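Local atomic coordinates of protein CPn_0803/CP_1068/CPj0803/CpB0832 (Chlamydophila pneumoniae, PDB entry 3Q9D), a protein that is of unknown function but may belong to the needle tip of the chlamydial type III secretion system. Residues G56-I61 with R72-V77; T64-T69 with R125-I130; N138-D143 with N155-V160. All coordinates share one frame; numbering follows the deposited sequence.

Interaction 1. Residues G56-I61 with R72-V77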
loop_
_atom_site.group_PDB
_atom_site.type_symbol
_atom_site.label_atom_id
_atom_site.label_comp_id
_atom_site.label_asym_id
_atom_site.label_seq_id
_atom_site.Cartn_x
_atom_site.Cartn_y
_atom_site.Cartn_z
ATOM N N GLY A 56 27.490 -0.704 -13.139
ATOM C CA GLY A 56 26.224 -0.422 -13.812
ATOM C C GLY A 56 25.100 -1.314 -13.299
ATOM O O GLY A 56 23.997 -0.851 -13.045
ATOM N N ASN A 57 25.377 -2.605 -13.150
ATOM C CA ASN A 57 24.386 -3.540 -12.626
ATOM C C ASN A 57 23.958 -3.247 -11.172
ATOM O O ASN A 57 22.780 -3.338 -10.820
ATOM C CB ASN A 57 24.911 -4.976 -12.794
ATOM C CG ASN A 57 24.828 -5.441 -14.239
ATOM O OD1 ASN A 57 23.813 -5.214 -14.892
ATOM N ND2 ASN A 57 25.885 -6.070 -14.748
ATOM N N LEU A 58 24.912 -2.857 -10.341
ATOM C CA LEU A 58 24.601 -2.489 -8.971
ATOM C C LEU A 58 23.834 -1.166 -8.943
ATOM O O LEU A 58 22.862 -1.029 -8.200
ATOM C CB LEU A 58 25.864 -2.406 -8.123
ATOM C CG LEU A 58 26.600 -3.730 -7.896
ATOM C CD1 LEU A 58 27.965 -3.491 -7.266
ATOM C CD2 LEU A 58 25.793 -4.709 -7.057
ATOM N N LYS A 59 24.278 -0.184 -9.722
ATOM C CA LYS A 59 23.510 1.054 -9.805
ATOM C C LYS A 59 22.061 0.761 -10.173
ATOM O O LYS A 59 21.151 1.378 -9.641
ATOM C CB LYS A 59 24.105 2.018 -10.833
ATOM C CG LYS A 59 25.365 2.757 -10.311
ATOM C CD LYS A 59 25.931 3.673 -11.407
ATOM C CE LYS A 59 27.099 4.523 -10.856
ATOM N NZ LYS A 59 26.621 5.462 -9.765
ATOM N N ARG A 60 21.848 -0.160 -11.106
ATOM C CA ARG A 60 20.493 -0.513 -11.531
ATOM C C ARG A 60 19.670 -1.093 -10.386
ATOM O O ARG A 60 18.546 -0.657 -10.117
ATOM C CB ARG A 60 20.545 -1.519 -12.689
ATOM C CG ARG A 60 19.177 -1.862 -13.282
ATOM C CD ARG A 60 19.307 -2.576 -14.642
ATOM N NE ARG A 60 20.377 -2.012 -15.464
ATOM C CZ ARG A 60 21.536 -2.623 -15.687
ATOM N NH1 ARG A 60 22.463 -2.052 -16.433
ATOM N NH2 ARG A 60 21.758 -3.813 -15.159
ATOM N N ILE A 61 20.214 -2.093 -9.700
ATOM C CA ILE A 61 19.392 -2.733 -8.683
ATOM C C ILE A 61 19.119 -1.801 -7.512
ATOM O O ILE A 61 18.062 -1.894 -6.905
ATOM C CB ILE A 61 19.954 -4.085 -8.186
ATOM C CG1 ILE A 61 21.225 -3.881 -7.362
ATOM C CG2 ILE A 61 20.214 -5.041 -9.351
ATOM C CD1 ILE A 61 21.824 -5.194 -6.878
ATOM N N ARG A 72 19.264 -11.000 -2.440
ATOM C CA ARG A 72 19.394 -12.100 -3.380
ATOM C C ARG A 72 19.627 -11.623 -4.806
ATOM O O ARG A 72 20.327 -12.274 -5.578
ATOM C CB ARG A 72 18.187 -13.047 -3.280
ATOM C CG ARG A 72 18.449 -14.133 -2.217
ATOM C CD ARG A 72 17.232 -14.964 -1.896
ATOM N NE ARG A 72 16.179 -14.172 -1.265
ATOM C CZ ARG A 72 15.208 -14.683 -0.511
ATOM N NH1 ARG A 72 15.166 -15.988 -0.287
ATOM N NH2 ARG A 72 14.287 -13.885 0.027
ATOM N N GLU A 73 19.045 -10.482 -5.160
ATOM C CA GLU A 73 19.252 -9.954 -6.504
ATOM C C GLU A 73 20.714 -9.536 -6.688
ATOM O O GLU A 73 21.317 -9.778 -7.733
ATOM C CB GLU A 73 18.326 -8.757 -6.759
ATOM C CG GLU A 73 18.388 -8.254 -8.192
ATOM C CD GLU A 73 17.350 -7.162 -8.493
ATOM O OE1 GLU A 73 16.725 -6.652 -7.535
ATOM O OE2 GLU A 73 17.179 -6.818 -9.693
ATOM N N PHE A 74 21.272 -8.908 -5.657
ATOM C CA PHE A 74 22.686 -8.586 -5.617
ATOM C C PHE A 74 23.585 -9.837 -5.750
ATOM O O PHE A 74 24.552 -9.843 -6.511
ATOM C CB PHE A 74 23.001 -7.835 -4.317
ATOM C CG PHE A 74 24.427 -7.967 -3.875
ATOM C CD1 PHE A 74 25.434 -7.234 -4.491
ATOM C CD2 PHE A 74 24.764 -8.823 -2.831
ATOM C CE1 PHE A 74 26.786 -7.364 -4.070
ATOM C CE2 PHE A 74 26.095 -8.951 -2.407
ATOM C CZ PHE A 74 27.095 -8.230 -3.025
ATOM N N GLN A 75 23.293 -10.891 -5.001
ATOM C CA GLN A 75 24.091 -12.113 -5.135
ATOM C C GLN A 75 24.057 -12.615 -6.562
ATOM O O GLN A 75 25.055 -13.067 -7.086
ATOM C CB GLN A 75 23.549 -13.210 -4.208
ATOM C CG GLN A 75 23.748 -12.913 -2.726
ATOM C CD GLN A 75 23.211 -14.044 -1.871
ATOM O OE1 GLN A 75 22.026 -14.363 -1.933
ATOM N NE2 GLN A 75 24.091 -14.681 -1.101
ATOM N N ASN A 76 22.894 -12.547 -7.189
ATOM C CA ASN A 76 22.750 -13.017 -8.577
ATOM C C ASN A 76 23.617 -12.198 -9.546
ATOM O O ASN A 76 24.236 -12.750 -10.450
ATOM C CB ASN A 76 21.282 -12.970 -9.002
ATOM C CG ASN A 76 21.069 -13.476 -10.420
ATOM O OD1 ASN A 76 21.303 -14.647 -10.702
ATOM N ND2 ASN A 76 20.633 -12.594 -11.315
ATOM N N VAL A 77 23.678 -10.886 -9.321
ATOM C CA VAL A 77 24.556 -9.994 -10.078
ATOM C C VAL A 77 26.023 -10.386 -9.918
ATOM O O VAL A 77 26.774 -10.454 -10.893
ATOM C CB VAL A 77 24.361 -8.522 -9.618
ATOM C CG1 VAL A 77 25.534 -7.636 -10.069
ATOM C CG2 VAL A 77 23.027 -7.983 -10.166
HETATM O O HOH W 1 16.017 -3.926 -8.106
#
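Glu73 and Ile61 share a water: it donates to Glu73 OE1 at 2.9 Å and to the backbone Ile61 O at 3.1 Å, joining the carboxylate of one helix to the last carbonyl of the other. The second carboxylate oxygen, Glu73 OE2, is taken by Asn138 ND2 of the second subunit, so both oxygens of the carboxylate are engaged, which would limit its rotation. The side chain of Ile61 is modelled in two conformations, and the distances from it given here hold for one of them alone. In that conformer Ile61 and Glu73 run alongside one another, pointing opposite ways, and next to the carboxylate the methyl Ile61 CG2 comes to 3.5 Å from Glu73 OE2. CG1 sits between the backbone N and the carbonyl carbon (chi1 70°); this sends CD1 across to the other helix, 3.7 Å from Phe74 CA, and turns CG2 to the Glu73 side. The segments belong to helices 48-61 and 70-82, an antiparallel pair within the helical bundle of the chain: the axes of 56-61 and 72-77 run at 165° to each other and come within 10.4 Å, with Asn57 opposite Val77 and Leu58 opposite Phe74. Leu58 reaches the Phe74 ring at its rim, not over a face: CD2 lies in the ring plane, 3.6 Å from Phe74 CD1. Val77 contributes aliphatic carbon to two partners, CG1 3.9 Å from Asn57 CB and CG2 4.2 Å from Ile61 CG2. Phe74 also packs on Leu96 and Ile97 of helix 86-98 and on Ile124 of helix 107-133, while Leu58 meets Leu96 and Phe120, which places this apolar seam against the other two helices.

Interaction 2. Residues T64-T69 with R125-I130; sequences TPIGYT and RVAKDI
Val126 meets Ile66 through methyl groups, CG1 of the valine lying 4.1 Å from Ile66 CD1 where the two side chains stand roughly perpendicular. The next residue, Ala127, offers both backbone and side chain: Ile66 CG2 is 3.7 Å from Ala127 CA and 3.8 Å from Ala127 CB. Its carbonyl does something different, accepting from a water 2.8 Å from Ala127 O that also donates to Gly67 O, so two backbone acceptors of loop and helix are satisfied together. One helical turn on, Ile130 divides its branches. CD1 presses on Ile66 CG2 at 3.5 Å, tighter than usual for two carbons, whereas CG2, placed anti to the backbone N (the ethyl branch has chi1 -70°), stands over the centre of the Tyr68 ring. That CH-pi contact measures 3.8 Å from Ile130 CG2 to the centroid and only 3° off the ring normal. The tyrosine hydroxyl bonds to Asp161 beyond the contact, and Ala63 of the third subunit packs on both Ile66 and Val126. Between 64-69 and 125-130 the contact rests on methyl and ring packing plus one water bridge, so the fit probably depends more on shape than on charge.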
loop_
_atom_site.group_PDB
_atom_site.type_symbol
_atom_site.label_atom_id
_atom_site.label_comp_id
_atom_site.label_asym_id
_atom_site.label_seq_id
_atom_site.Cartn_x
_atom_site.Cartn_y
_atom_site.Cartn_z
ATOM N N THR A 64 15.926 1.455 -7.399
ATOM C CA THR A 64 14.579 1.346 -6.815
ATOM C C THR A 64 14.669 1.035 -5.313
ATOM O O THR A 64 15.741 0.641 -4.835
ATOM C CB THR A 64 13.799 0.216 -7.494
ATOM O OG1 THR A 64 14.632 -0.945 -7.522
ATOM C CG2 THR A 64 13.438 0.595 -8.934
ATOM N N PRO A 65 13.545 1.166 -4.570
ATOM C CA PRO A 65 13.584 0.893 -3.128
ATOM C C PRO A 65 14.183 -0.478 -2.817
ATOM O O PRO A 65 13.907 -1.435 -3.541
ATOM C CB PRO A 65 12.107 0.923 -2.731
ATOM C CG PRO A 65 11.497 1.895 -3.694
ATOM C CD PRO A 65 12.209 1.624 -5.005
ATOM N N ILE A 66 15.027 -0.569 -1.795
ATOM C CA ILE A 66 15.480 -1.884 -1.336
ATOM C C ILE A 66 14.260 -2.657 -0.835
ATOM O O ILE A 66 13.410 -2.099 -0.159
ATOM C CB ILE A 66 16.532 -1.774 -0.202
ATOM C CG1 ILE A 66 17.794 -1.100 -0.739
ATOM C CG2 ILE A 66 16.903 -3.148 0.362
ATOM C CD1 ILE A 66 18.874 -0.874 0.326
ATOM N N GLY A 67 14.179 -3.938 -1.171
ATOM C CA GLY A 67 13.118 -4.794 -0.666
ATOM C C GLY A 67 13.688 -6.119 -0.200
ATOM O O GLY A 67 14.906 -6.288 -0.034
ATOM N N TYR A 68 12.804 -7.085 -0.016
ATOM C CA TYR A 68 13.171 -8.357 0.577
ATOM C C TYR A 68 13.861 -9.237 -0.441
ATOM O O TYR A 68 14.463 -10.233 -0.076
ATOM C CB TYR A 68 11.919 -9.058 1.178
ATOM C CG TYR A 68 11.434 -8.339 2.424
ATOM C CD1 TYR A 68 11.740 -8.821 3.694
ATOM C CD2 TYR A 68 10.739 -7.144 2.327
ATOM C CE1 TYR A 68 11.328 -8.153 4.836
ATOM C CE2 TYR A 68 10.305 -6.468 3.470
ATOM C CZ TYR A 68 10.612 -6.981 4.719
ATOM O OH TYR A 68 10.220 -6.314 5.858
ATOM N N THR A 69 13.787 -8.881 -1.717
ATOM C CA THR A 69 14.492 -9.682 -2.703
ATOM C C THR A 69 15.875 -9.107 -3.080
ATOM O O THR A 69 16.616 -9.733 -3.845
ATOM C CB THR A 69 13.708 -9.812 -4.027
ATOM O OG1 THR A 69 13.536 -8.515 -4.597
ATOM C CG2 THR A 69 12.338 -10.481 -3.817
ATOM N N ARG A 125 24.455 -4.049 2.924
ATOM C CA ARG A 125 24.237 -4.451 4.316
ATOM C C ARG A 125 22.803 -4.188 4.779
ATOM O O ARG A 125 22.233 -4.987 5.529
ATOM C CB ARG A 125 25.255 -3.762 5.227
ATOM C CG ARG A 125 26.677 -4.156 4.796
ATOM C CD ARG A 125 27.785 -3.407 5.555
ATOM N NE ARG A 125 27.967 -3.892 6.920
ATOM C CZ ARG A 125 28.460 -5.090 7.230
ATOM N NH1 ARG A 125 28.803 -5.944 6.270
ATOM N NH2 ARG A 125 28.597 -5.442 8.504
ATOM N N VAL A 126 22.222 -3.079 4.339
ATOM C CA VAL A 126 20.812 -2.817 4.621
ATOM C C VAL A 126 19.914 -3.826 3.911
ATOM O O VAL A 126 18.968 -4.329 4.520
ATOM C CB VAL A 126 20.418 -1.382 4.293
ATOM C CG1 VAL A 126 18.880 -1.221 4.367
ATOM C CG2 VAL A 126 21.117 -0.432 5.273
ATOM N N ALA A 127 20.211 -4.151 2.646
ATOM C CA ALA A 127 19.455 -5.221 1.962
ATOM C C ALA A 127 19.532 -6.537 2.727
ATOM O O ALA A 127 18.539 -7.252 2.866
ATOM C CB ALA A 127 19.949 -5.424 0.525
ATOM N N LYS A 128 20.724 -6.875 3.206
ATOM C CA LYS A 128 20.899 -8.113 3.968
ATOM C C LYS A 128 20.116 -8.037 5.288
ATOM O O LYS A 128 19.457 -8.994 5.673
ATOM C CB LYS A 128 22.386 -8.361 4.239
ATOM C CG LYS A 128 22.702 -9.762 4.779
ATOM C CD LYS A 128 24.226 -9.975 4.793
ATOM C CE LYS A 128 24.593 -11.393 5.193
ATOM N NZ LYS A 128 25.821 -11.881 4.493
ATOM N N ASP A 129 20.151 -6.870 5.934
ATOM C CA ASP A 129 19.401 -6.657 7.172
ATOM C C ASP A 129 17.897 -6.813 6.953
ATOM O O ASP A 129 17.211 -7.431 7.773
ATOM C CB ASP A 129 19.697 -5.273 7.769
ATOM C CG ASP A 129 19.549 -5.239 9.290
ATOM O OD1 ASP A 129 19.746 -6.281 9.949
ATOM O OD2 ASP A 129 19.250 -4.161 9.829
ATOM N N ILE A 130 17.386 -6.265 5.849
ATOM C CA ILE A 130 15.954 -6.320 5.544
ATOM C C ILE A 130 15.519 -7.782 5.307
ATOM O O ILE A 130 14.511 -8.275 5.848
ATOM C CB ILE A 130 15.635 -5.402 4.327
ATOM C CG1 ILE A 130 15.777 -3.914 4.741
ATOM C CG2 ILE A 130 14.258 -5.716 3.762
ATOM C CD1 ILE A 130 15.591 -2.903 3.597
HETATM O O HOH W 2 17.012 -8.053 0.618
#

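Interaction 3. Residues N138-D143 with N155-V160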
loop_
_atom_site.group_PDB
_atom_site.type_symbol
_atom_site.label_atom_id
_atom_site.label_comp_id
_atom_site.label_asym_id
_atom_site.label_seq_id
_atom_site.Cartn_x
_atom_site.Cartn_y
_atom_site.Cartn_z
ATOM N N ASN A 138 12.179 0.026 13.882
ATOM C CA ASN A 138 13.439 0.754 13.731
ATOM C C ASN A 138 13.404 2.127 14.417
ATOM O O ASN A 138 14.414 2.619 14.912
ATOM C CB ASN A 138 13.732 0.988 12.236
ATOM C CG ASN A 138 15.061 1.704 12.015
ATOM O OD1 ASN A 138 16.108 1.181 12.371
ATOM N ND2 ASN A 138 15.015 2.904 11.435
ATOM N N PHE A 139 12.239 2.759 14.422
ATOM C CA PHE A 139 12.144 4.098 14.962
ATOM C C PHE A 139 10.669 4.448 15.204
ATOM O O PHE A 139 9.791 3.890 14.569
ATOM C CB PHE A 139 12.764 5.089 13.955
ATOM C CG PHE A 139 13.236 6.370 14.578
ATOM C CD1 PHE A 139 14.466 6.434 15.244
ATOM C CD2 PHE A 139 12.473 7.519 14.484
ATOM C CE1 PHE A 139 14.902 7.630 15.826
ATOM C CE2 PHE A 139 12.902 8.715 15.061
ATOM C CZ PHE A 139 14.117 8.769 15.737
ATOM N N ILE A 140 10.400 5.331 16.154
ATOM C CA ILE A 140 9.034 5.816 16.366
ATOM C C ILE A 140 9.097 7.297 16.690
ATOM O O ILE A 140 10.004 7.749 17.409
ATOM C CB ILE A 140 8.293 5.028 17.491
ATOM C CG1 ILE A 140 6.886 5.584 17.745
ATOM C CG2 ILE A 140 9.072 5.047 18.776
ATOM C CD1 ILE A 140 6.133 4.818 18.840
ATOM N N THR A 141 8.162 8.068 16.134
ATOM C CA THR A 141 8.037 9.472 16.518
ATOM C C THR A 141 6.624 9.691 17.040
ATOM O O THR A 141 5.708 8.954 16.677
ATOM C CB THR A 141 8.229 10.422 15.323
ATOM O OG1 THR A 141 7.213 10.162 14.346
ATOM C CG2 THR A 141 9.610 10.251 14.692
ATOM N N SER A 142 6.443 10.721 17.856
ATOM C CA SER A 142 5.123 11.081 18.362
ATOM C C SER A 142 5.022 12.586 18.400
ATOM O O SER A 142 5.980 13.264 18.765
ATOM C CB SER A 142 4.896 10.538 19.773
ATOM O OG SER A 142 4.871 9.115 19.792
ATOM N N ASP A 143 3.874 13.111 17.999
ATOM C CA ASP A 143 3.600 14.533 18.144
ATOM C C ASP A 143 2.311 14.695 18.904
ATOM O O ASP A 143 1.277 14.150 18.511
ATOM C CB ASP A 143 3.471 15.203 16.795
ATOM C CG ASP A 143 4.763 15.163 16.009
ATOM O OD1 ASP A 143 5.730 15.846 16.421
ATOM O OD2 ASP A 143 4.802 14.453 14.988
ATOM N N ASN A 155 1.353 9.205 16.298
ATOM C CA ASN A 155 2.537 8.352 16.354
ATOM C C ASN A 155 2.900 7.848 14.977
ATOM O O ASN A 155 2.016 7.531 14.179
ATOM C CB ASN A 155 2.286 7.167 17.279
ATOM C CG ASN A 155 1.811 7.610 18.643
ATOM O OD1 ASN A 155 2.588 8.143 19.434
ATOM N ND2 ASN A 155 0.522 7.433 18.910
ATOM N N ARG A 156 4.198 7.766 14.700
ATOM C CA ARG A 156 4.648 7.149 13.462
ATOM C C ARG A 156 5.619 6.024 13.771
ATOM O O ARG A 156 6.634 6.254 14.396
ATOM C CB ARG A 156 5.316 8.200 12.551
ATOM C CG ARG A 156 4.334 9.190 11.960
ATOM C CD ARG A 156 5.083 10.305 11.208
ATOM N NE ARG A 156 4.202 11.421 10.884
ATOM C CZ ARG A 156 3.299 11.388 9.905
ATOM N NH1 ARG A 156 3.156 10.292 9.161
ATOM N NH2 ARG A 156 2.533 12.447 9.684
ATOM N N LEU A 157 5.293 4.814 13.326
ATOM C CA LEU A 157 6.019 3.560 13.488
ATOM C C LEU A 157 6.889 3.268 12.270
ATOM O O LEU A 157 6.264 3.333 11.212
ATOM C CB LEU A 157 5.046 2.405 13.729
ATOM C CG LEU A 157 4.333 2.389 15.083
ATOM C CD1 LEU A 157 5.297 1.998 16.194
ATOM C CD2 LEU A 157 3.697 3.740 15.371
ATOM N N ALA A 158 8.218 3.159 12.316
ATOM C CA ALA A 158 9.002 2.886 11.112
ATOM C C ALA A 158 9.697 1.572 11.341
ATOM O O ALA A 158 10.249 1.344 12.424
ATOM C CB ALA A 158 10.047 4.010 10.867
ATOM N N ARG A 159 9.672 0.708 10.336
ATOM C CA ARG A 159 10.368 -0.569 10.425
ATOM C C ARG A 159 11.753 -0.521 9.786
ATOM O O ARG A 159 12.081 0.418 9.059
ATOM C CB ARG A 159 9.537 -1.651 9.763
ATOM C CG ARG A 159 8.126 -1.745 10.330
ATOM C CD ARG A 159 7.389 -2.979 9.857
ATOM N NE ARG A 159 7.513 -3.190 8.408
ATOM C CZ ARG A 159 6.708 -3.987 7.708
ATOM N NH1 ARG A 159 5.731 -4.646 8.322
ATOM N NH2 ARG A 159 6.884 -4.148 6.401
ATOM N N VAL A 160 12.561 -1.535 10.065
ATOM C CA VAL A 160 13.878 -1.678 9.442
ATOM C C VAL A 160 13.781 -1.592 7.904
ATOM O O VAL A 160 14.680 -1.075 7.249
ATOM C CB VAL A 160 14.552 -3.031 9.847
ATOM C CG1 VAL A 160 15.763 -3.330 8.962
ATOM C CG2 VAL A 160 14.955 -3.017 11.329
HETATM O O HOH W 3 13.066 3.257 8.897
HETATM O O HOH W 4 4.751 13.771 12.331
#
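A classic beta bulge places two residues, Asn138 and Phe139, against the single Ala158, whose carbonyl accepts twice: Ala158 O takes Asn138 N at 2.8 Å, in the carbonyl plane, and Phe139 N at 3.2 Å, tilted 29° from that plane. Beyond the bulge the register is regular, as the return bond from Ala158 N to Phe139 O (2.8 Å) and the reciprocal pair between Thr141 and Arg156 attest. The segments 138-143 and 155-159 run antiparallel at 171°, as part of the hairpin of strands 137-147 and 150-159, whose second strand also bonds to 164-170 to make a three-stranded meander. On one face Thr141 OG1, set between its backbone N and carbonyl carbon (chi1 61°), lies 3.3 Å from Arg156 CB. The arginine chain then runs out extended from CG to NE, where a water in the guanidinium plane joins Arg156 NE (2.8 Å) to Asp143 OD2 (2.7 Å). Asp143 OD2 additionally makes a salt bridge with Arg72 of the third subunit. On the other face Ser142 OG donates to Asn155 OD1 over a short 2.5 Å, and His180 of the fourth subunit also bonds to that hydroxyl. Asn155 ND2 turns to Leu167 O and Thr169 of strand 164-170.

Overall arrangement
Interactions 1 and 2 interlock along the chain, since loop 64-69 falls between helices 48-61 and 70-82; their centres lie 11 Å apart. Interaction 3 follows later, with its centre 19 Å from interaction 2 and 30 Å from interaction 1, which sits across the chain's centre from it. Interaction 2 is the middle piece: Ile130 of helix 107-133 packs on Val160 (Ile130 CG1 to Val160 O 3.9 Å), linking the N-terminal helices to the sheet. In the six-chain assembly the helical bundle of one subunit meets the sheet of another, because Arg72 and Glu73 of interaction 1 bond to Asp143 and Asn138 of a neighbouring subunit, residues of interaction 3.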